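Local coordinates for protein BA42 (Bizionia argentinensis, PDB 4OA3) that is of unknown function but forms a stand-alone TPM domain that binds two calcium ions, at residues A[27-32]-A[127-132]. Residues are numbered along the deposited sequence; the frame is centred on the assembly and turned at random.
Sequences NTSGEI and KYFPWK. With CA (calcium ion), chain C; CA (calcium ion), chain B.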
# COMPACT_ATOMS: atom_id res chain seq x y z
N ASN A 27 -7.52 -10.69 -5.27
CA ASN A 27 -7.33 -11.69 -4.20
C ASN A 27 -8.01 -11.30 -2.91
O ASN A 27 -8.20 -12.14 -2.02
CB ASN A 27 -5.85 -11.86 -3.91
CG ASN A 27 -5.08 -12.45 -5.04
OD1 ASN A 27 -5.59 -13.28 -5.79
ND2 ASN A 27 -3.80 -12.13 -5.13
N THR A 28 -8.37 -10.04 -2.78
CA THR A 28 -8.98 -9.54 -1.55
C THR A 28 -9.98 -8.43 -1.84
O THR A 28 -9.89 -7.82 -2.91
CB THR A 28 -7.87 -8.96 -0.63
OG1 THR A 28 -8.43 -8.50 0.59
CG2 THR A 28 -7.08 -7.81 -1.31
N SER A 29 -10.90 -8.18 -0.91
CA SER A 29 -11.79 -7.02 -0.98
C SER A 29 -11.04 -5.78 -0.45
O SER A 29 -11.54 -4.67 -0.57
CB SER A 29 -13.06 -7.23 -0.18
OG SER A 29 -12.78 -7.24 1.20
N GLY A 30 -9.84 -5.96 0.12
CA GLY A 30 -9.02 -4.83 0.54
C GLY A 30 -8.59 -3.98 -0.65
O GLY A 30 -8.56 -4.43 -1.80
N GLU A 31 -8.33 -2.71 -0.36
CA GLU A 31 -7.95 -1.74 -1.39
C GLU A 31 -6.60 -1.18 -1.08
O GLU A 31 -6.34 -0.84 0.08
CB GLU A 31 -8.98 -0.65 -1.45
CG GLU A 31 -10.35 -1.12 -1.93
CD GLU A 31 -10.55 -1.10 -3.43
OE1 GLU A 31 -9.90 -0.26 -4.10
OE2 GLU A 31 -11.35 -1.92 -3.95
N ILE A 32 -5.73 -1.11 -2.06
CA ILE A 32 -4.34 -0.70 -1.86
C ILE A 32 -3.97 0.52 -2.67
O ILE A 32 -4.28 0.59 -3.84
CB ILE A 32 -3.37 -1.86 -2.23
CG1 ILE A 32 -3.64 -3.09 -1.36
CG2 ILE A 32 -1.90 -1.40 -2.12
CD1 ILE A 32 -3.13 -4.35 -1.94
N LYS A 127 -6.62 -13.15 3.75
CA LYS A 127 -6.87 -14.01 4.89
C LYS A 127 -8.08 -13.57 5.66
O LYS A 127 -8.88 -14.39 6.10
CB LYS A 127 -5.64 -14.07 5.80
CG LYS A 127 -5.83 -14.89 7.04
CD LYS A 127 -4.52 -15.29 7.64
CE LYS A 127 -4.77 -15.86 9.02
NZ LYS A 127 -3.54 -16.53 9.54
N TYR A 128 -8.23 -12.24 5.83
CA TYR A 128 -9.33 -11.65 6.58
C TYR A 128 -10.44 -11.02 5.74
O TYR A 128 -11.53 -10.80 6.26
CB TYR A 128 -8.75 -10.56 7.49
CG TYR A 128 -7.78 -11.12 8.51
CD1 TYR A 128 -8.22 -11.54 9.75
CD2 TYR A 128 -6.42 -11.17 8.24
CE1 TYR A 128 -7.35 -12.11 10.67
CE2 TYR A 128 -5.52 -11.74 9.16
CZ TYR A 128 -5.99 -12.16 10.39
OH TYR A 128 -5.15 -12.72 11.33
N PHE A 129 -10.17 -10.72 4.47
CA PHE A 129 -11.07 -9.98 3.60
C PHE A 129 -11.08 -10.64 2.24
O PHE A 129 -10.44 -10.19 1.28
CB PHE A 129 -10.60 -8.51 3.48
CG PHE A 129 -10.65 -7.78 4.79
CD1 PHE A 129 -11.86 -7.41 5.35
CD2 PHE A 129 -9.49 -7.53 5.51
CE1 PHE A 129 -11.91 -6.82 6.61
CE2 PHE A 129 -9.54 -6.91 6.76
CZ PHE A 129 -10.75 -6.60 7.31
N PRO A 130 -11.76 -11.79 2.13
CA PRO A 130 -11.78 -12.48 0.84
C PRO A 130 -12.47 -11.70 -0.27
O PRO A 130 -13.38 -10.95 -0.04
CB PRO A 130 -12.48 -13.81 1.15
CG PRO A 130 -13.27 -13.57 2.35
CD PRO A 130 -12.56 -12.51 3.15
N TRP A 131 -11.95 -11.85 -1.48
CA TRP A 131 -12.54 -11.24 -2.66
C TRP A 131 -13.92 -11.86 -2.90
O TRP A 131 -14.10 -13.07 -2.69
CB TRP A 131 -11.64 -11.46 -3.87
CG TRP A 131 -12.14 -10.86 -5.14
CD1 TRP A 131 -11.90 -9.61 -5.62
CD2 TRP A 131 -12.94 -11.52 -6.13
NE1 TRP A 131 -12.54 -9.43 -6.83
CE2 TRP A 131 -13.20 -10.59 -7.15
CE3 TRP A 131 -13.47 -12.82 -6.24
CZ2 TRP A 131 -13.94 -10.92 -8.30
CZ3 TRP A 131 -14.25 -13.12 -7.35
CH2 TRP A 131 -14.42 -12.20 -8.39
N LYS A 132 -14.89 -11.03 -3.29
CA LYS A 132 -16.27 -11.44 -3.57
C LYS A 132 -16.58 -11.11 -5.01
O LYS A 132 -16.06 -10.13 -5.56
CB LYS A 132 -17.25 -10.69 -2.67
CG LYS A 132 -16.98 -10.81 -1.18
CD LYS A 132 -17.08 -12.23 -0.67
CE LYS A 132 -17.02 -12.29 0.85
NZ LYS A 132 -18.18 -11.62 1.50
CA CA C . -12.28 -3.98 -4.53
CA CA B . -8.43 0.01 -5.94
O HOH W 1 -9.94 -14.01 -1.65
O HOH W 2 -10.40 -5.16 -3.68
O HOH W 3 -14.33 -9.31 1.88
O HOH W 4 -13.27 -3.75 -2.30
O HOH W 5 -6.81 1.27 -4.71
O HOH W 6 -10.93 -3.57 -6.56
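Phe129 O accepts two hydrogen bonds from consecutive residues of the loop before strand 31-37. Thr28 OG1 donates to Phe129 O over 2.7 Å, lying in the carbonyl plane on a lone pair at a C=O...donor angle of 144°. Ser29 N reaches Phe129 O at 3.0 Å from above that plane, 43° out of it. Ser29 OG lies against Phe129 CB at 3.4 Å, whereas the phenyl ring itself leads away towards Asn64. A chi1 of -179° turns the hydroxyl of Thr28 away from its backbone N, where it can also accept from Gly30 N at 2.9 Å, forming an ST turn. In the TPM domain this sets the loop after helix 110-128 against the turn leading into strand 31-37. With a valine at Thr28, both OG1 bonds would be lost, which would probably leave Phe129 O without its in-plane donor, keeping the bond from Ser29 N, and the turn free to open. Farther along, Trp131 CB packs 3.7 Å from Thr28 N, and its indole meets Thr28 O at the ring edge, in plane. Two waters extend the junction, one joining Asn27 O to Trp131 N, the other Ser29 OG to Pro130 O. Beyond the turn, the carboxylate of Glu31 bridges the two calcium ions, OE2 at 2.3 Å from one and OE1 at 2.4 Å from the other; Asp135 and Asp137 also bind calcium.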